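Local coordinates for protein RV0130 (Mycobacterium tuberculosis, PDB 2C2I) that probably catalyses the reversible hydration of trans-2-enoyl-CoA thioesters to (3R)-3-hydroxyacyl-CoA, working as a homodimer of hotdog-fold subunits, at residues E5-L10 against K81-A86; V18-W23 against T130-G135; D22-T27 against S104-T109; R72-M77 against A108-V113. All blocks are in the same frame, centred on the assembly; numbering follows the deposited sequence.

In the fold
The four contacts illustrate how a hotdog sheet is held together and packed against its surroundings. Interactions 2 and 3, whose centres lie 6 Å apart, share Trp23 and join strands 17-25, 105-119 and 122-133. Interaction 4, 13 Å from interaction 3 between centres, presses helix 70-75 and the residues after it against an overlapping part of strand 105-119, sharing Ala108 and Thr109 with interaction 3. Interaction 1 is more remote, 24 Å from interaction 2 between centres, and touches interaction 4 through Leu10 and Leu112. By similarity, two contacts lie close to substrate-binding residues: the side chain of Ile26 is about 4 Å from that of Ala61, and the 81-86 loop leads into Ala86, which probably serves the partner subunit's site.

Interaction 1. Residues E5-L10 against K81-A86; sequences ESVADL and KGVKLA
Val7 and Val83 make the close apolar part of this contact: their CG1 methyls meet at 3.7 Å, with the two short side chains crossing obliquely. Val7 CG1, anti to the carbonyl carbon (chi1 -70°), is the branch that reaches Val83, and Val83 also packs on Tyr149 of strand 141-149. Beside the methyls the backbones stand too far apart to bond directly. One water fills in, accepting from Val7 N at 3.0 Å and donating to Lys81 O at 2.7 Å. The setting is the exit of a two-stranded parallel pairing, 3-4 beside 79-80, from which one strand leads into helix 7-12 and the other runs on toward strand 86-95 of the hotdog sheet. Ser6 is the N-cap of that helix, its OG accepting from Asp9 N at 3.2 Å. Toward solvent the contact loosens into a single charged pair. Lys81, extended beyond CG, runs alongside Glu5, and its NZ meets Glu5 OE1 at 3.1 Å on the syn side of the carboxylate. The bend of Glu5 at chi2 (-62°) brings the acid back toward the lysine, and the pair lies at the exposed rim, where solvent probably weakens it.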
loop_
_atom_site.group_PDB
_atom_site.type_symbol
_atom_site.label_atom_id
_atom_site.label_comp_id
_atom_site.label_asym_id
_atom_site.label_seq_id
_atom_site.Cartn_x
_atom_site.Cartn_y
_atom_site.Cartn_z
ATOM N N GLU A 5 22.377 3.272 16.287
ATOM C CA GLU A 5 22.610 4.496 17.067
ATOM C C GLU A 5 22.476 5.790 16.256
ATOM O O GLU A 5 22.305 6.873 16.831
ATOM C CB GLU A 5 23.966 4.432 17.799
ATOM C CG GLU A 5 24.112 3.265 18.802
ATOM C CD GLU A 5 23.105 3.315 19.955
ATOM O OE1 GLU A 5 22.764 4.435 20.418
ATOM O OE2 GLU A 5 22.661 2.231 20.406
ATOM N N SER A 6 22.561 5.679 14.926
ATOM C CA SER A 6 22.513 6.838 14.023
ATOM C C SER A 6 22.326 6.374 12.596
ATOM O O SER A 6 22.488 5.207 12.310
ATOM C CB SER A 6 23.834 7.616 14.068
ATOM O OG SER A 6 24.846 6.876 13.394
ATOM N N VAL A 7 22.050 7.320 11.695
ATOM C CA VAL A 7 21.865 7.011 10.273
ATOM C C VAL A 7 23.180 6.645 9.599
ATOM O O VAL A 7 23.199 5.905 8.615
ATOM C CB VAL A 7 21.164 8.152 9.526
ATOM C CG1 VAL A 7 19.697 8.245 9.972
ATOM C CG2 VAL A 7 21.911 9.513 9.687
ATOM N N ALA A 8 24.288 7.134 10.150
ATOM C CA ALA A 8 25.625 6.660 9.708
ATOM C C ALA A 8 25.787 5.164 9.986
ATOM O O ALA A 8 26.404 4.412 9.208
ATOM C CB ALA A 8 26.711 7.451 10.408
ATOM N N ASP A 9 25.206 4.709 11.090
ATOM C CA ASP A 9 25.371 3.306 11.470
ATOM C C ASP A 9 24.489 2.461 10.583
ATOM O O ASP A 9 24.840 1.336 10.243
ATOM C CB ASP A 9 25.044 3.090 12.937
ATOM C CG ASP A 9 26.116 3.675 13.864
ATOM O OD1 ASP A 9 27.106 4.253 13.347
ATOM O OD2 ASP A 9 25.963 3.546 15.098
ATOM N N LEU A 10 23.345 3.021 10.210
ATOM C CA LEU A 10 22.455 2.388 9.246
ATOM C C LEU A 10 23.171 2.205 7.882
ATOM O O LEU A 10 23.193 1.102 7.307
ATOM C CB LEU A 10 21.171 3.225 9.098
ATOM C CG LEU A 10 20.044 2.629 8.253
ATOM C CD1 LEU A 10 19.455 1.402 8.920
ATOM C CD2 LEU A 10 18.991 3.684 7.925
ATOM N N LYS A 81 18.000 5.657 15.793
ATOM C CA LYS A 81 18.043 6.812 16.695
ATOM C C LYS A 81 18.475 8.075 15.965
ATOM O O LYS A 81 19.033 8.018 14.861
ATOM C CB LYS A 81 18.994 6.550 17.872
ATOM C CG LYS A 81 18.479 5.600 18.941
ATOM C CD LYS A 81 19.588 5.287 19.932
ATOM C CE LYS A 81 19.059 4.686 21.246
ATOM N NZ LYS A 81 20.172 4.301 22.166
ATOM N N GLY A 82 18.221 9.233 16.579
ATOM C CA GLY A 82 18.674 10.496 16.010
ATOM C C GLY A 82 17.812 11.011 14.863
ATOM O O GLY A 82 18.197 11.945 14.157
ATOM N N VAL A 83 16.641 10.402 14.677
ATOM C CA VAL A 83 15.683 10.886 13.674
ATOM C C VAL A 83 14.304 11.227 14.267
ATOM O O VAL A 83 13.817 10.575 15.202
ATOM C CB VAL A 83 15.559 9.926 12.438
ATOM C CG1 VAL A 83 16.873 9.924 11.631
ATOM C CG2 VAL A 83 15.202 8.526 12.875
ATOM N N LYS A 84 13.670 12.237 13.698
ATOM C CA LYS A 84 12.391 12.706 14.211
ATOM C C LYS A 84 11.226 11.854 13.716
ATOM O O LYS A 84 10.233 11.688 14.415
ATOM C CB LYS A 84 12.159 14.143 13.788
ATOM C CG LYS A 84 12.995 15.145 14.546
ATOM C CD LYS A 84 13.215 16.442 13.751
ATOM C CE LYS A 84 11.928 17.155 13.377
ATOM N NZ LYS A 84 12.171 18.640 13.306
ATOM N N LEU A 85 11.347 11.339 12.493
ATOM C CA LEU A 85 10.239 10.637 11.854
ATOM C C LEU A 85 10.752 9.819 10.689
ATOM O O LEU A 85 11.855 10.061 10.187
ATOM C CB LEU A 85 9.171 11.643 11.381
ATOM C CG LEU A 85 9.587 12.537 10.208
ATOM C CD1 LEU A 85 9.160 11.904 8.878
ATOM C CD2 LEU A 85 9.036 13.939 10.336
ATOM N N ALA A 86 9.943 8.859 10.271
ATOM C CA ALA A 86 10.231 8.091 9.070
ATOM C C ALA A 86 9.021 8.193 8.133
ATOM O O ALA A 86 7.880 8.018 8.564
ATOM C CB ALA A 86 10.517 6.690 9.433
HETATM O O HOH W 1 20.672 9.453 13.329
#

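Interaction 2. Residues V18-W23 against T130-G135; sequences VGQSDW and TVEVEG
Within the hotdog sheet, Trp23 reaches past the intervening strand 105-119 to Glu132 and Glu134, joining strand 17-25 to the end of strand 122-133. The six-membered part of the indole does most of the touching. Its CH2 atom lies 3.7 Å from Glu132 CD, and the carboxylate comes in obliquely, its plane turned 48° from the ring. Glu132 has CG between its backbone N and carbonyl carbon (chi1 69°), and from there the extended chain rises beside the indole. Glu134 uses two parts of its side chain: CB packs against Trp23 CZ3 at 3.7 Å, while OE2 hangs 4.0 Å above the ring plane of Trp23, over its centre. A carboxylate oxygen over a pi face would probably be unfavourable by itself, but Glu134 OE2 is salt-bridged to Arg105 and Glu132 OE2 to Arg107. Gln20 NE2 approaches Glu132 OE2 only to 4.0 Å and instead bonds Thr109 OG1. The two segments thus meet across strand 105-119, which runs between them in the sheet; on the other side of the sheet, Ser21 packs on Leu73 and Val131 on Leu70, both of helix 70-75.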
loop_
_atom_site.group_PDB
_atom_site.type_symbol
_atom_site.label_atom_id
_atom_site.label_comp_id
_atom_site.label_asym_id
_atom_site.label_seq_id
_atom_site.Cartn_x
_atom_site.Cartn_y
_atom_site.Cartn_z
ATOM N N VAL A 18 18.342 -7.222 8.416
ATOM C CA VAL A 18 17.996 -6.381 9.568
ATOM C C VAL A 18 16.975 -7.020 10.520
ATOM O O VAL A 18 16.652 -6.442 11.556
ATOM C CB VAL A 18 17.559 -4.945 9.154
ATOM C CG1 VAL A 18 18.730 -4.182 8.607
ATOM C CG2 VAL A 18 16.432 -5.013 8.132
ATOM N N GLY A 19 16.473 -8.200 10.167
ATOM C CA GLY A 19 15.774 -9.018 11.143
ATOM C C GLY A 19 14.558 -9.775 10.654
ATOM O O GLY A 19 14.380 -10.028 9.441
ATOM N N GLN A 20 13.781 -10.213 11.635
ATOM C CA GLN A 20 12.567 -10.972 11.412
ATOM C C GLN A 20 11.562 -10.569 12.482
ATOM O O GLN A 20 11.893 -10.459 13.667
ATOM C CB GLN A 20 12.857 -12.478 11.456
ATOM C CG GLN A 20 11.628 -13.337 11.230
ATOM C CD GLN A 20 11.962 -14.800 11.067
ATOM O OE1 GLN A 20 12.334 -15.466 12.024
ATOM N NE2 GLN A 20 11.828 -15.306 9.850
ATOM N N SER A 21 10.325 -10.334 12.069
ATOM C CA SER A 21 9.297 -9.916 13.006
ATOM C C SER A 21 8.769 -11.111 13.792
ATOM O O SER A 21 9.114 -12.270 13.513
ATOM C CB SER A 21 8.135 -9.267 12.254
ATOM O OG SER A 21 7.343 -10.262 11.614
ATOM N N ASP A 22 7.897 -10.821 14.744
ATOM C CA ASP A 22 7.071 -11.842 15.372
ATOM C C ASP A 22 5.948 -12.237 14.398
ATOM O O ASP A 22 5.732 -11.578 13.373
ATOM C CB ASP A 22 6.451 -11.307 16.675
ATOM C CG ASP A 22 7.465 -10.602 17.585
ATOM O OD1 ASP A 22 8.667 -10.959 17.568
ATOM O OD2 ASP A 22 7.049 -9.687 18.336
ATOM N N TRP A 23 5.258 -13.328 14.705
ATOM C CA TRP A 23 4.010 -13.648 14.024
ATOM C C TRP A 23 2.941 -12.650 14.493
ATOM O O TRP A 23 2.861 -12.315 15.688
ATOM C CB TRP A 23 3.568 -15.082 14.345
ATOM C CG TRP A 23 4.414 -16.153 13.720
ATOM C CD1 TRP A 23 5.352 -16.955 14.352
ATOM C CD2 TRP A 23 4.395 -16.569 12.351
ATOM N NE1 TRP A 23 5.914 -17.825 13.447
ATOM C CE2 TRP A 23 5.347 -17.619 12.214
ATOM C CE3 TRP A 23 3.676 -16.157 11.226
ATOM C CZ2 TRP A 23 5.592 -18.255 10.989
ATOM C CZ3 TRP A 23 3.921 -16.792 10.012
ATOM C CH2 TRP A 23 4.873 -17.831 9.904
ATOM N N THR A 130 10.190 -9.935 2.762
ATOM C CA THR A 130 9.343 -11.022 2.391
ATOM C C THR A 130 8.416 -11.228 3.547
ATOM O O THR A 130 8.869 -11.328 4.680
ATOM C CB THR A 130 10.175 -12.287 2.072
ATOM O OG1 THR A 130 10.838 -12.065 0.827
ATOM C CG2 THR A 130 9.262 -13.514 1.932
ATOM N N VAL A 131 7.111 -11.251 3.265
ATOM C CA VAL A 131 6.117 -11.555 4.277
ATOM C C VAL A 131 5.627 -12.981 4.006
ATOM O O VAL A 131 5.062 -13.259 2.939
ATOM C CB VAL A 131 4.909 -10.560 4.246
ATOM C CG1 VAL A 131 3.955 -10.828 5.405
ATOM C CG2 VAL A 131 5.386 -9.115 4.329
ATOM N N GLU A 132 5.864 -13.881 4.962
ATOM C CA GLU A 132 5.331 -15.241 4.870
ATOM C C GLU A 132 3.989 -15.325 5.568
ATOM O O GLU A 132 3.715 -14.553 6.483
ATOM C CB GLU A 132 6.307 -16.252 5.480
ATOM C CG GLU A 132 6.457 -16.175 6.980
ATOM C CD GLU A 132 7.537 -17.146 7.478
ATOM O OE1 GLU A 132 7.453 -18.359 7.165
ATOM O OE2 GLU A 132 8.472 -16.692 8.157
ATOM N N VAL A 133 3.159 -16.284 5.149
ATOM C CA VAL A 133 1.878 -16.525 5.831
ATOM C C VAL A 133 1.822 -18.007 6.248
ATOM O O VAL A 133 2.084 -18.885 5.446
ATOM C CB VAL A 133 0.625 -16.022 4.990
ATOM C CG1 VAL A 133 0.683 -16.463 3.523
ATOM C CG2 VAL A 133 -0.691 -16.426 5.638
ATOM N N GLU A 134 1.497 -18.250 7.511
ATOM C CA GLU A 134 1.733 -19.547 8.165
ATOM C C GLU A 134 1.169 -20.820 7.508
ATOM O O GLU A 134 1.768 -21.899 7.663
ATOM C CB GLU A 134 1.325 -19.468 9.631
ATOM C CG GLU A 134 1.941 -20.543 10.523
ATOM C CD GLU A 134 1.671 -20.293 11.979
ATOM O OE1 GLU A 134 0.532 -19.903 12.306
ATOM O OE2 GLU A 134 2.603 -20.471 12.794
ATOM N N GLY A 135 0.070 -20.722 6.763
ATOM C CA GLY A 135 -0.482 -21.909 6.061
ATOM C C GLY A 135 -0.205 -22.154 4.571
ATOM O O GLY A 135 -0.881 -22.990 3.952
#

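Interaction 3. Residues D22-T27 against S104-T109; sequences DWVTIT and SRVRAT
Both faces of the Trp23 indole are taken by arginines. On one face the guanidinium of Arg105 lies flat, its plane 14° from that of the ring, a stacked cation-pi arrangement with Arg105 CZ 4.0 Å from the centroid of the five-membered ring. Over the opposite face, Arg107 CB makes a CH-pi contact, 3.7 Å from the centroid of the six-membered ring of Trp23. The Arg107 chain then bends at chi3 (78°) and lays its own guanidinium 20° from the indole plane, with Trp23 CZ2 over one of its faces. Val106 N stands at the ring's edge, in plane. Beneath this sandwich the strands pair antiparallel. Val24 and Val106 form a hydrogen-bonded pair, Val24 N to Val106 O and Val106 N to Val24 O both measuring 2.9 Å, and Ile26 N continues the pairing to Ser104 O at 3.0 Å. On the sheet face turned toward helix 70-75, Val24 CG2 presses on Val106 CG2 at 3.5 Å, tighter than usual for two methyls. A water binds Arg105 NH1 at 2.9 Å and reaches Trp23 O weakly. The arginines therefore spend their flat faces on the indole and much of their N-H capacity on acids, Arg105 NH2 with Glu134 and Arg107 NE with Glu132, so that charge neutralisation is likely to reinforce the cation-pi stacking of Arg105 and the CH-pi contact of Arg107.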
loop_
_atom_site.group_PDB
_atom_site.type_symbol
_atom_site.label_atom_id
_atom_site.label_comp_id
_atom_site.label_asym_id
_atom_site.label_seq_id
_atom_site.Cartn_x
_atom_site.Cartn_y
_atom_site.Cartn_z
ATOM N N ASP A 22 7.897 -10.821 14.744
ATOM C CA ASP A 22 7.071 -11.842 15.372
ATOM C C ASP A 22 5.948 -12.237 14.398
ATOM O O ASP A 22 5.732 -11.578 13.373
ATOM C CB ASP A 22 6.451 -11.307 16.675
ATOM C CG ASP A 22 7.465 -10.602 17.585
ATOM O OD1 ASP A 22 8.667 -10.959 17.568
ATOM O OD2 ASP A 22 7.049 -9.687 18.336
ATOM N N TRP A 23 5.258 -13.328 14.705
ATOM C CA TRP A 23 4.010 -13.648 14.024
ATOM C C TRP A 23 2.941 -12.650 14.493
ATOM O O TRP A 23 2.861 -12.315 15.688
ATOM C CB TRP A 23 3.568 -15.082 14.345
ATOM C CG TRP A 23 4.414 -16.153 13.720
ATOM C CD1 TRP A 23 5.352 -16.955 14.352
ATOM C CD2 TRP A 23 4.395 -16.569 12.351
ATOM N NE1 TRP A 23 5.914 -17.825 13.447
ATOM C CE2 TRP A 23 5.347 -17.619 12.214
ATOM C CE3 TRP A 23 3.676 -16.157 11.226
ATOM C CZ2 TRP A 23 5.592 -18.255 10.989
ATOM C CZ3 TRP A 23 3.921 -16.792 10.012
ATOM C CH2 TRP A 23 4.873 -17.831 9.904
ATOM N N VAL A 24 2.138 -12.161 13.554
ATOM C CA VAL A 24 0.984 -11.329 13.879
ATOM C C VAL A 24 -0.239 -11.944 13.221
ATOM O O VAL A 24 -0.162 -12.438 12.092
ATOM C CB VAL A 24 1.150 -9.810 13.488
ATOM C CG1 VAL A 24 2.503 -9.248 13.930
ATOM C CG2 VAL A 24 0.910 -9.568 12.015
ATOM N N THR A 25 -1.357 -11.939 13.940
ATOM C CA THR A 25 -2.597 -12.520 13.426
ATOM C C THR A 25 -3.419 -11.429 12.745
ATOM O O THR A 25 -3.665 -10.375 13.336
ATOM C CB THR A 25 -3.408 -13.202 14.552
ATOM O OG1 THR A 25 -2.630 -14.266 15.110
ATOM C CG2 THR A 25 -4.749 -13.759 14.019
ATOM N N ILE A 26 -3.813 -11.682 11.499
ATOM C CA ILE A 26 -4.644 -10.731 10.738
ATOM C C ILE A 26 -6.117 -11.078 10.952
ATOM O O ILE A 26 -6.572 -12.144 10.537
ATOM C CB ILE A 26 -4.260 -10.719 9.230
ATOM C CG1 ILE A 26 -2.788 -10.300 9.032
ATOM C CG2 ILE A 26 -5.177 -9.798 8.410
ATOM C CD1 ILE A 26 -2.304 -9.140 9.937
ATOM N N THR A 27 -6.841 -10.182 11.616
ATOM C CA THR A 27 -8.240 -10.450 12.005
ATOM C C THR A 27 -9.265 -9.854 11.050
ATOM O O THR A 27 -8.952 -8.947 10.282
ATOM C CB THR A 27 -8.558 -9.927 13.422
ATOM O OG1 THR A 27 -8.478 -8.497 13.464
ATOM C CG2 THR A 27 -7.604 -10.545 14.450
ATOM N N SER A 104 -5.342 -15.861 9.637
ATOM C CA SER A 104 -3.980 -16.380 9.457
ATOM C C SER A 104 -2.924 -15.555 10.162
ATOM O O SER A 104 -3.153 -14.390 10.477
ATOM C CB SER A 104 -3.619 -16.409 7.977
ATOM O OG SER A 104 -4.434 -17.350 7.316
ATOM N N ARG A 105 -1.748 -16.168 10.370
ATOM C CA ARG A 105 -0.591 -15.450 10.899
ATOM C C ARG A 105 0.406 -15.134 9.786
ATOM O O ARG A 105 0.601 -15.924 8.856
ATOM C CB ARG A 105 0.098 -16.228 12.016
ATOM C CG ARG A 105 -0.791 -16.428 13.231
ATOM C CD ARG A 105 0.030 -16.689 14.482
ATOM N NE ARG A 105 0.917 -17.834 14.308
ATOM C CZ ARG A 105 1.824 -18.197 15.205
ATOM N NH1 ARG A 105 1.955 -17.503 16.336
ATOM N NH2 ARG A 105 2.599 -19.249 14.972
ATOM N N VAL A 106 0.999 -13.954 9.886
ATOM C CA VAL A 106 2.023 -13.504 8.953
ATOM C C VAL A 106 3.299 -13.067 9.717
ATOM O O VAL A 106 3.246 -12.652 10.868
ATOM C CB VAL A 106 1.503 -12.327 8.067
ATOM C CG1 VAL A 106 0.314 -12.778 7.212
ATOM C CG2 VAL A 106 1.124 -11.128 8.943
ATOM N N ARG A 107 4.436 -13.142 9.047
ATOM C CA ARG A 107 5.710 -12.748 9.645
ATOM C C ARG A 107 6.622 -12.264 8.521
ATOM O O ARG A 107 6.593 -12.798 7.409
ATOM C CB ARG A 107 6.334 -13.953 10.369
ATOM C CG ARG A 107 7.721 -13.747 10.881
ATOM C CD ARG A 107 8.103 -14.910 11.793
ATOM N NE ARG A 107 8.468 -16.108 11.041
ATOM C CZ ARG A 107 9.027 -17.179 11.603
ATOM N NH1 ARG A 107 9.265 -17.187 12.911
ATOM N NH2 ARG A 107 9.352 -18.231 10.866
ATOM N N ALA A 108 7.449 -11.270 8.818
ATOM C CA ALA A 108 8.292 -10.677 7.797
ATOM C C ALA A 108 9.782 -10.856 8.114
ATOM O O ALA A 108 10.154 -10.899 9.292
ATOM C CB ALA A 108 7.944 -9.166 7.616
ATOM N N THR A 109 10.601 -10.945 7.058
ATOM C CA THR A 109 12.063 -10.875 7.137
ATOM C C THR A 109 12.492 -9.723 6.240
ATOM O O THR A 109 12.030 -9.644 5.117
ATOM C CB THR A 109 12.669 -12.157 6.543
ATOM O OG1 THR A 109 12.146 -13.284 7.275
ATOM C CG2 THR A 109 14.196 -12.110 6.663
HETATM O O HOH W 2 1.011 -14.792 16.940
#

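Interaction 4. Residues R72-M77 against A108-V113; sequences RLQHQM and ATSSLV
Met77, present as selenomethionine, drives its CE methyl between Ala108 and Ser110. The methyl lies 3.7 Å from Ala108 CB and 3.4 Å from Ser110 OG, while the selenium rests 3.6 Å from Ser110 CB. The chain is extended beyond CG (chi2 178°), which carries the methyl across to the strand. Leu73 also packs on Ala108, its CD1 branch reaching Ala108 CB at 3.8 Å, so one small methyl on strand 105-119 receives two larger side chains, Leu73 and Met77. Gln74 adds a polar neighbour: its NE2 comes within 3.6 Å of Ser110 OG, a neighbour and not a bonded partner; each of the two atoms is hydrogen-bonded to Thr129 OG1 on strand 122-133. Farther out, Met77 N bonds Gln74 O at 2.9 Å. Gln76 OE1 bonds Asp22 N, tying this part of the chain to strand 17-25, against which Leu73 also packs through Val24. The strand residues are fixed in turn: Ala108 N bonds Ser21 OG, and Ser110 pairs with Val18 and Gly19 at a classic beta bulge. This is hotdog packing in miniature, a helix wrapped by a curved antiparallel sheet. Across the interface itself the chemistry is chiefly van der Waals contact among buried groups, and the polar atoms caught there, Gln74 NE2 and Ser110 OG, are satisfied through the shared threonine, which couples the helix to the next strand of the sheet.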
loop_
_atom_site.group_PDB
_atom_site.type_symbol
_atom_site.label_atom_id
_atom_site.label_comp_id
_atom_site.label_asym_id
_atom_site.label_seq_id
_atom_site.Cartn_x
_atom_site.Cartn_y
_atom_site.Cartn_z
ATOM N N ARG A 72 4.843 -1.653 10.827
ATOM C CA ARG A 72 4.691 -2.351 12.124
ATOM C C ARG A 72 5.709 -3.487 12.251
ATOM O O ARG A 72 6.348 -3.646 13.286
ATOM C CB ARG A 72 3.281 -2.928 12.287
ATOM C CG ARG A 72 3.117 -3.853 13.483
ATOM C CD ARG A 72 1.702 -4.387 13.589
ATOM N NE ARG A 72 1.525 -5.116 14.838
ATOM C CZ ARG A 72 0.548 -5.986 15.066
ATOM N NH1 ARG A 72 -0.358 -6.237 14.129
ATOM N NH2 ARG A 72 0.484 -6.613 16.238
ATOM N N LEU A 73 5.831 -4.280 11.199
ATOM C CA LEU A 73 6.665 -5.490 11.259
ATOM C C LEU A 73 8.157 -5.133 11.336
ATOM O O LEU A 73 8.925 -5.753 12.094
ATOM C CB LEU A 73 6.317 -6.421 10.100
ATOM C CG LEU A 73 4.862 -6.950 10.048
ATOM C CD1 LEU A 73 4.651 -7.867 8.857
ATOM C CD2 LEU A 73 4.464 -7.677 11.310
ATOM N N GLN A 74 8.558 -4.123 10.572
ATOM C CA GLN A 74 9.942 -3.619 10.595
ATOM C C GLN A 74 10.284 -2.943 11.935
ATOM O O GLN A 74 11.398 -3.063 12.409
ATOM C CB GLN A 74 10.204 -2.699 9.401
ATOM C CG GLN A 74 10.218 -3.476 8.073
ATOM C CD GLN A 74 10.127 -2.594 6.841
ATOM O OE1 GLN A 74 10.059 -1.373 6.936
ATOM N NE2 GLN A 74 10.108 -3.226 5.667
ATOM N N HIS A 75 9.297 -2.310 12.572
ATOM C CA HIS A 75 9.497 -1.707 13.907
ATOM C C HIS A 75 9.836 -2.770 14.969
ATOM O O HIS A 75 10.573 -2.485 15.923
ATOM C CB HIS A 75 8.257 -0.899 14.314
ATOM C CG HIS A 75 8.410 -0.141 15.597
ATOM N ND1 HIS A 75 9.014 1.097 15.660
ATOM C CD2 HIS A 75 8.016 -0.431 16.861
ATOM C CE1 HIS A 75 8.993 1.536 16.906
ATOM N NE2 HIS A 75 8.396 0.628 17.656
ATOM N N GLN A 76 9.326 -3.990 14.777
ATOM C CA GLN A 76 9.648 -5.142 15.612
ATOM C C GLN A 76 11.096 -5.609 15.395
ATOM O O GLN A 76 11.668 -6.287 16.261
ATOM C CB GLN A 76 8.694 -6.317 15.337
ATOM C CG GLN A 76 7.268 -6.115 15.854
ATOM C CD GLN A 76 6.364 -7.302 15.595
ATOM O OE1 GLN A 76 6.803 -8.345 15.110
ATOM N NE2 GLN A 76 5.097 -7.156 15.932
HETATM N N MSE A 77 11.676 -5.237 14.252
HETATM C CA MSE A 77 13.035 -5.671 13.876
HETATM C C MSE A 77 14.160 -4.725 14.288
HETATM O O MSE A 77 15.217 -5.178 14.722
HETATM C CB MSE A 77 13.119 -5.867 12.366
HETATM C CG MSE A 77 12.112 -6.833 11.791
HETATM SE SE MSE A 77 12.379 -6.845 9.875
HETATM C CE MSE A 77 10.717 -7.489 9.303
ATOM N N ALA A 108 7.449 -11.270 8.818
ATOM C CA ALA A 108 8.292 -10.677 7.797
ATOM C C ALA A 108 9.782 -10.856 8.114
ATOM O O ALA A 108 10.154 -10.899 9.292
ATOM C CB ALA A 108 7.944 -9.166 7.616
ATOM N N THR A 109 10.601 -10.945 7.058
ATOM C CA THR A 109 12.063 -10.875 7.137
ATOM C C THR A 109 12.492 -9.723 6.240
ATOM O O THR A 109 12.030 -9.644 5.117
ATOM C CB THR A 109 12.669 -12.157 6.543
ATOM O OG1 THR A 109 12.146 -13.284 7.275
ATOM C CG2 THR A 109 14.196 -12.110 6.663
ATOM N N SER A 110 13.363 -8.834 6.724
ATOM C CA SER A 110 13.846 -7.726 5.880
ATOM C C SER A 110 15.377 -7.637 5.820
ATOM O O SER A 110 16.072 -8.011 6.780
ATOM C CB SER A 110 13.291 -6.384 6.386
ATOM O OG SER A 110 11.871 -6.333 6.295
ATOM N N SER A 111 15.880 -7.095 4.717
ATOM C CA SER A 111 17.315 -6.831 4.541
ATOM C C SER A 111 17.504 -5.424 4.043
ATOM O O SER A 111 16.638 -4.892 3.336
ATOM C CB SER A 111 17.902 -7.781 3.495
ATOM O OG SER A 111 17.615 -9.121 3.852
ATOM N N LEU A 112 18.636 -4.810 4.395
ATOM C CA LEU A 112 18.914 -3.465 3.911
ATOM C C LEU A 112 19.621 -3.505 2.551
ATOM O O LEU A 112 20.759 -4.001 2.432
ATOM C CB LEU A 112 19.757 -2.728 4.966
ATOM C CG LEU A 112 20.080 -1.261 4.806
ATOM C CD1 LEU A 112 18.771 -0.464 4.655
ATOM C CD2 LEU A 112 20.829 -0.844 6.087
ATOM N N VAL A 113 18.943 -2.999 1.519
ATOM C CA VAL A 113 19.514 -2.974 0.173
ATOM C C VAL A 113 20.557 -1.864 0.044
ATOM O O VAL A 113 21.670 -2.090 -0.471
ATOM C CB VAL A 113 18.419 -2.843 -0.898
ATOM C CG1 VAL A 113 19.024 -2.748 -2.291
ATOM C CG2 VAL A 113 17.500 -4.055 -0.831
#